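Local coordinates for [Ribosomal protein bS18]-alanine N-acetyltransferase (Escherichia coli O157:H7, PDB 5ISV) that probably acetylates the N-terminal alanine of ribosomal protein bS18, taking the acetyl group from acetyl-CoA, at residues 89-92 and 93-97; 113-117 and 118-122. One frame throughout, in Å; residues are numbered along the deposited sequence.

Contact 1: 89-92 and 93-97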
loop_
_atom_site.group_PDB
_atom_site.type_symbol
_atom_site.label_atom_id
_atom_site.label_comp_id
_atom_site.label_asym_id
_atom_site.label_seq_id
_atom_site.Cartn_x
_atom_site.Cartn_y
_atom_site.Cartn_z
ATOM N N ILE A 89 -4.863 -5.403 5.143
ATOM C CA ILE A 89 -5.307 -6.723 4.699
ATOM C C ILE A 89 -6.464 -7.233 5.562
ATOM O O ILE A 89 -7.490 -7.702 5.042
ATOM C CB ILE A 89 -4.159 -7.721 4.604
ATOM C CG1 ILE A 89 -3.149 -7.282 3.513
ATOM C CG2 ILE A 89 -4.681 -9.158 4.420
ATOM C CD1 ILE A 89 -1.772 -7.911 3.524
ATOM N N ASP A 90 -6.301 -7.133 6.894
ATOM C CA ASP A 90 -7.361 -7.529 7.789
ATOM C C ASP A 90 -8.690 -6.770 7.573
ATOM O O ASP A 90 -9.774 -7.372 7.555
ATOM C CB ASP A 90 -6.921 -7.438 9.267
ATOM C CG ASP A 90 -7.739 -8.338 10.134
ATOM O OD1 ASP A 90 -7.745 -9.558 9.851
ATOM O OD2 ASP A 90 -8.406 -7.836 11.058
ATOM N N GLU A 91 -8.596 -5.453 7.421
ATOM C CA GLU A 91 -9.772 -4.644 7.179
ATOM C C GLU A 91 -10.420 -5.009 5.835
ATOM O O GLU A 91 -11.636 -5.166 5.755
ATOM C CB GLU A 91 -9.425 -3.168 7.173
ATOM C CG GLU A 91 -10.665 -2.308 7.077
ATOM C CD GLU A 91 -11.736 -2.678 8.092
ATOM O OE1 GLU A 91 -11.435 -2.759 9.313
ATOM O OE2 GLU A 91 -12.892 -2.862 7.662
ATOM N N LEU A 92 -9.607 -5.183 4.801
ATOM C CA LEU A 92 -10.145 -5.632 3.512
ATOM C C LEU A 92 -10.836 -6.992 3.594
ATOM O O LEU A 92 -11.926 -7.161 3.054
ATOM C CB LEU A 92 -9.068 -5.632 2.463
ATOM C CG LEU A 92 -8.404 -4.331 2.075
ATOM C CD1 LEU A 92 -7.189 -4.595 1.230
ATOM C CD2 LEU A 92 -9.344 -3.345 1.398
ATOM N N GLU A 93 -10.258 -7.923 4.361
ATOM C CA GLU A 93 -10.856 -9.228 4.556
ATOM C C GLU A 93 -12.214 -9.097 5.263
ATOM O O GLU A 93 -13.191 -9.732 4.893
ATOM C CB GLU A 93 -9.890 -10.153 5.320
ATOM C CG GLU A 93 -10.214 -11.637 5.215
ATOM C CD GLU A 93 -11.239 -12.130 6.204
ATOM O OE1 GLU A 93 -11.642 -11.375 7.120
ATOM O OE2 GLU A 93 -11.658 -13.284 6.073
ATOM N N LYS A 94 -12.283 -8.271 6.318
ATOM C CA LYS A 94 -13.567 -8.036 6.984
ATOM C C LYS A 94 -14.672 -7.539 6.050
ATOM O O LYS A 94 -15.843 -7.842 6.242
ATOM C CB LYS A 94 -13.395 -7.043 8.155
ATOM C CG LYS A 94 -12.688 -7.663 9.354
ATOM C CD LYS A 94 -12.695 -6.785 10.602
ATOM C CE LYS A 94 -11.354 -6.129 10.847
ATOM N NZ LYS A 94 -11.376 -5.323 12.102
ATOM N N ARG A 95 -14.273 -6.767 5.042
ATOM C CA ARG A 95 -15.188 -6.175 4.056
ATOM C C ARG A 95 -15.484 -7.095 2.871
ATOM O O ARG A 95 -16.252 -6.721 1.969
ATOM C CB ARG A 95 -14.602 -4.854 3.553
ATOM C CG ARG A 95 -14.650 -3.741 4.575
ATOM C CD ARG A 95 -13.760 -2.578 4.157
ATOM N NE ARG A 95 -13.774 -1.555 5.213
ATOM C CZ ARG A 95 -14.145 -0.292 5.066
ATOM N NH1 ARG A 95 -14.531 0.191 3.881
ATOM N NH2 ARG A 95 -14.141 0.501 6.134
ATOM N N GLY A 96 -14.884 -8.284 2.855
ATOM C CA GLY A 96 -15.137 -9.248 1.792
ATOM C C GLY A 96 -14.405 -8.939 0.506
ATOM O O GLY A 96 -14.720 -9.506 -0.534
ATOM N N VAL A 97 -13.379 -8.098 0.556
ATOM C CA VAL A 97 -12.622 -7.747 -0.652
ATOM C C VAL A 97 -11.870 -8.977 -1.145
ATOM O O VAL A 97 -11.311 -9.745 -0.352
ATOM C CB VAL A 97 -11.655 -6.583 -0.339
ATOM C CG1 VAL A 97 -10.583 -6.385 -1.384
ATOM C CG2 VAL A 97 -12.446 -5.299 -0.106
HETATM O O HOH W 1 -10.395 -9.953 8.923
#

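Contact 2: 113-117 and 118-122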
loop_
_atom_site.group_PDB
_atom_site.type_symbol
_atom_site.label_atom_id
_atom_site.label_comp_id
_atom_site.label_asym_id
_atom_site.label_seq_id
_atom_site.Cartn_x
_atom_site.Cartn_y
_atom_site.Cartn_z
ATOM N N ALA A 113 10.443 -9.394 -1.468
ATOM C CA ALA A 113 10.573 -10.513 -0.539
ATOM C C ALA A 113 9.530 -10.410 0.605
ATOM O O ALA A 113 8.842 -11.374 0.916
ATOM C CB ALA A 113 11.982 -10.516 0.001
ATOM N N LEU A 114 9.391 -9.221 1.192
ATOM C CA LEU A 114 8.393 -8.981 2.233
ATOM C C LEU A 114 6.972 -9.272 1.719
ATOM O O LEU A 114 6.190 -9.960 2.379
ATOM C CB LEU A 114 8.498 -7.538 2.747
ATOM C CG LEU A 114 7.682 -7.089 3.955
ATOM C CD1 LEU A 114 8.355 -5.905 4.661
ATOM C CD2 LEU A 114 6.249 -6.726 3.674
ATOM N N TYR A 115 6.628 -8.739 0.530
ATOM C CA TYR A 115 5.299 -8.949 -0.028
ATOM C C TYR A 115 5.056 -10.435 -0.274
ATOM O O TYR A 115 3.956 -10.938 0.011
ATOM C CB TYR A 115 5.068 -8.076 -1.288
ATOM C CG TYR A 115 4.969 -6.568 -0.970
ATOM C CD1 TYR A 115 4.280 -6.097 0.111
ATOM C CD2 TYR A 115 5.575 -5.608 -1.804
ATOM C CE1 TYR A 115 4.194 -4.749 0.354
ATOM C CE2 TYR A 115 5.486 -4.254 -1.564
ATOM C CZ TYR A 115 4.802 -3.823 -0.456
ATOM O OH TYR A 115 4.682 -2.499 -0.071
ATOM N N GLU A 116 6.072 -11.149 -0.756
ATOM C CA GLU A 116 5.887 -12.584 -1.000
ATOM C C GLU A 116 5.566 -13.276 0.318
ATOM O O GLU A 116 4.723 -14.169 0.373
ATOM C CB GLU A 116 7.115 -13.214 -1.558
ATOM C CG GLU A 116 7.600 -12.779 -2.901
ATOM C CD GLU A 116 8.999 -13.339 -3.179
ATOM O OE1 GLU A 116 9.769 -13.766 -2.220
ATOM O OE2 GLU A 116 9.326 -13.365 -4.368
ATOM N N SER A 117 6.245 -12.876 1.394
ATOM C CA SER A 117 6.013 -13.509 2.715
ATOM C C SER A 117 4.601 -13.240 3.258
ATOM O O SER A 117 4.098 -13.992 4.112
ATOM C CB SER A 117 7.086 -13.071 3.710
ATOM O OG SER A 117 6.790 -11.800 4.258
ATOM N N LEU A 118 3.959 -12.159 2.786
ATOM C CA LEU A 118 2.577 -11.879 3.117
ATOM C C LEU A 118 1.544 -12.573 2.240
ATOM O O LEU A 118 0.348 -12.421 2.476
ATOM C CB LEU A 118 2.319 -10.369 3.108
ATOM C CG LEU A 118 3.076 -9.527 4.123
ATOM C CD1 LEU A 118 2.876 -8.046 3.877
ATOM C CD2 LEU A 118 2.648 -9.881 5.538
ATOM N N GLY A 119 2.007 -13.292 1.231
ATOM C CA GLY A 119 1.129 -14.068 0.337
ATOM C C GLY A 119 0.988 -13.496 -1.046
ATOM O O GLY A 119 0.241 -14.075 -1.868
ATOM N N PHE A 120 1.649 -12.375 -1.352
ATOM C CA PHE A 120 1.527 -11.789 -2.722
ATOM C C PHE A 120 2.238 -12.673 -3.766
ATOM O O PHE A 120 3.290 -13.223 -3.479
ATOM C CB PHE A 120 2.129 -10.385 -2.786
ATOM C CG PHE A 120 1.278 -9.294 -2.167
ATOM C CD1 PHE A 120 1.316 -9.031 -0.788
ATOM C CD2 PHE A 120 0.482 -8.466 -2.970
ATOM C CE1 PHE A 120 0.553 -8.012 -0.269
ATOM C CE2 PHE A 120 -0.268 -7.456 -2.425
ATOM C CZ PHE A 120 -0.227 -7.207 -1.081
ATOM N N ASN A 121 1.658 -12.751 -4.969
ATOM C CA ASN A 121 2.226 -13.487 -6.103
ATOM C C ASN A 121 2.489 -12.456 -7.189
ATOM O O ASN A 121 1.683 -11.563 -7.363
ATOM C CB ASN A 121 1.211 -14.483 -6.661
ATOM C CG ASN A 121 0.577 -15.350 -5.590
ATOM O OD1 ASN A 121 1.246 -16.180 -4.988
ATOM N ND2 ASN A 121 -0.716 -15.136 -5.321
ATOM N N GLU A 122 3.573 -12.594 -7.935
ATOM C CA GLU A 122 3.768 -11.807 -9.177
ATOM C C GLU A 122 2.665 -12.166 -10.185
ATOM O O GLU A 122 2.503 -13.334 -10.509
ATOM C CB GLU A 122 5.133 -12.133 -9.790
ATOM C CG GLU A 122 5.429 -11.414 -11.100
ATOM C CD GLU A 122 6.798 -11.760 -11.646
ATOM O OE1 GLU A 122 7.797 -11.456 -10.967
ATOM O OE2 GLU A 122 6.872 -12.342 -12.747
#

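Contact 1: 89-92 and 93-97
E91 reaches forward along the last turn of helix 80-94 to grip R95 and, less tightly, K94, in the conformer described; a second one is modelled, so the grip is not permanent. E91 OE2 accepts a nearly straight bond from R95 NE at 2.9 Å, the charged core of a small salt-bridge network. E91 OE2 sits in the plane of the R95 guanidinium, at its edge, and is met on its anti side, somewhat out of the carboxylate plane, while the carboxylate is turned 88° from the guanidinium. A bend in the glutamate chain (chi2 50°) turns the carboxylate toward the helix end, while the arginine runs extended from CG to NE to meet it. E91 OE1 forms a long salt bridge of 3.8 Å to K94 NZ, so one carboxylate is shared between two cations. K94 NZ also comes within 4.0 Å of D90 OD2, a looser electrostatic neighbour.

A second layer is made of water and backbone. A water lies within hydrogen-bonding distance of D90 O and E93 OE1 and links them. Regular helical bonds run from E93 N, K94 N and R95 N.

Apolar packing completes the turn on its inner side: L92 CB meets V97 CB at 3.9 Å, and both side chains also rest on A64 of strand 63-71. With G96 at positive phi, the bonds V97 N to L92 O (3.0 Å) and G96 N to E93 O make the ending a Schellman motif, closing the helix of the beta-alpha-beta unit 63-71, 80-94, 99-105 in the GNAT fold.

Contact 2: 113-117 and 118-122
Y115 and F120 both set CG anti to their own carbonyl carbon (chi1 -69° and -76°), and this brings their rings together beneath the Schellman motif that ends helix 109-117. The edge of the tyrosine ring is directed at the face of the phenylalanine ring in an edge-to-face pair, with centroids 5.4 Å apart and planes inclined at 58°. Closer in, Y115 CB lies 3.9 Å from F120 CD1.

L114 and L118 extend alongside each other in the same direction and touch through L114 CD2 and L118 CD1 at 3.6 Å. The same L118 methyl lies at the edge of the tyrosine ring, near its plane. L118 also packs against L85 of helix 80-94, while F120 rests on strands 99-105 and 136-145. Y115, the predicted proton donor, is thus packed partly by residues that lead the chain out of its helix.

G119, at positive phi, turns the backbone: its N bonds to E116 O, and F120 N bonds to Y115 O. S117 OG, which is also bonded to R82, donates to L114 O at 2.7 Å, and that carbonyl oxygen accepts from L118 N as well.

How the contacts relate
Contact 1 and contact 2 show how one device, a helix ended by a Schellman glycine, can serve twice in a single fold. They come in series along the chain: contact 1 closes helix 80-94 ahead of strand 99-105, and contact 2 closes helix 109-117 ahead of strand 121-129. Their centres are about 17 Å apart and their nearest atoms about 4 Å, without touching. The two helices nevertheless meet, since L85 packs against Y115 and L118, and I89 and F120 share L100 of strand 99-105 as a neighbour. Both therefore belong to the same GNAT core, with contact 2 holding the predicted proton donor and contact 1 farther along the neighbouring helix.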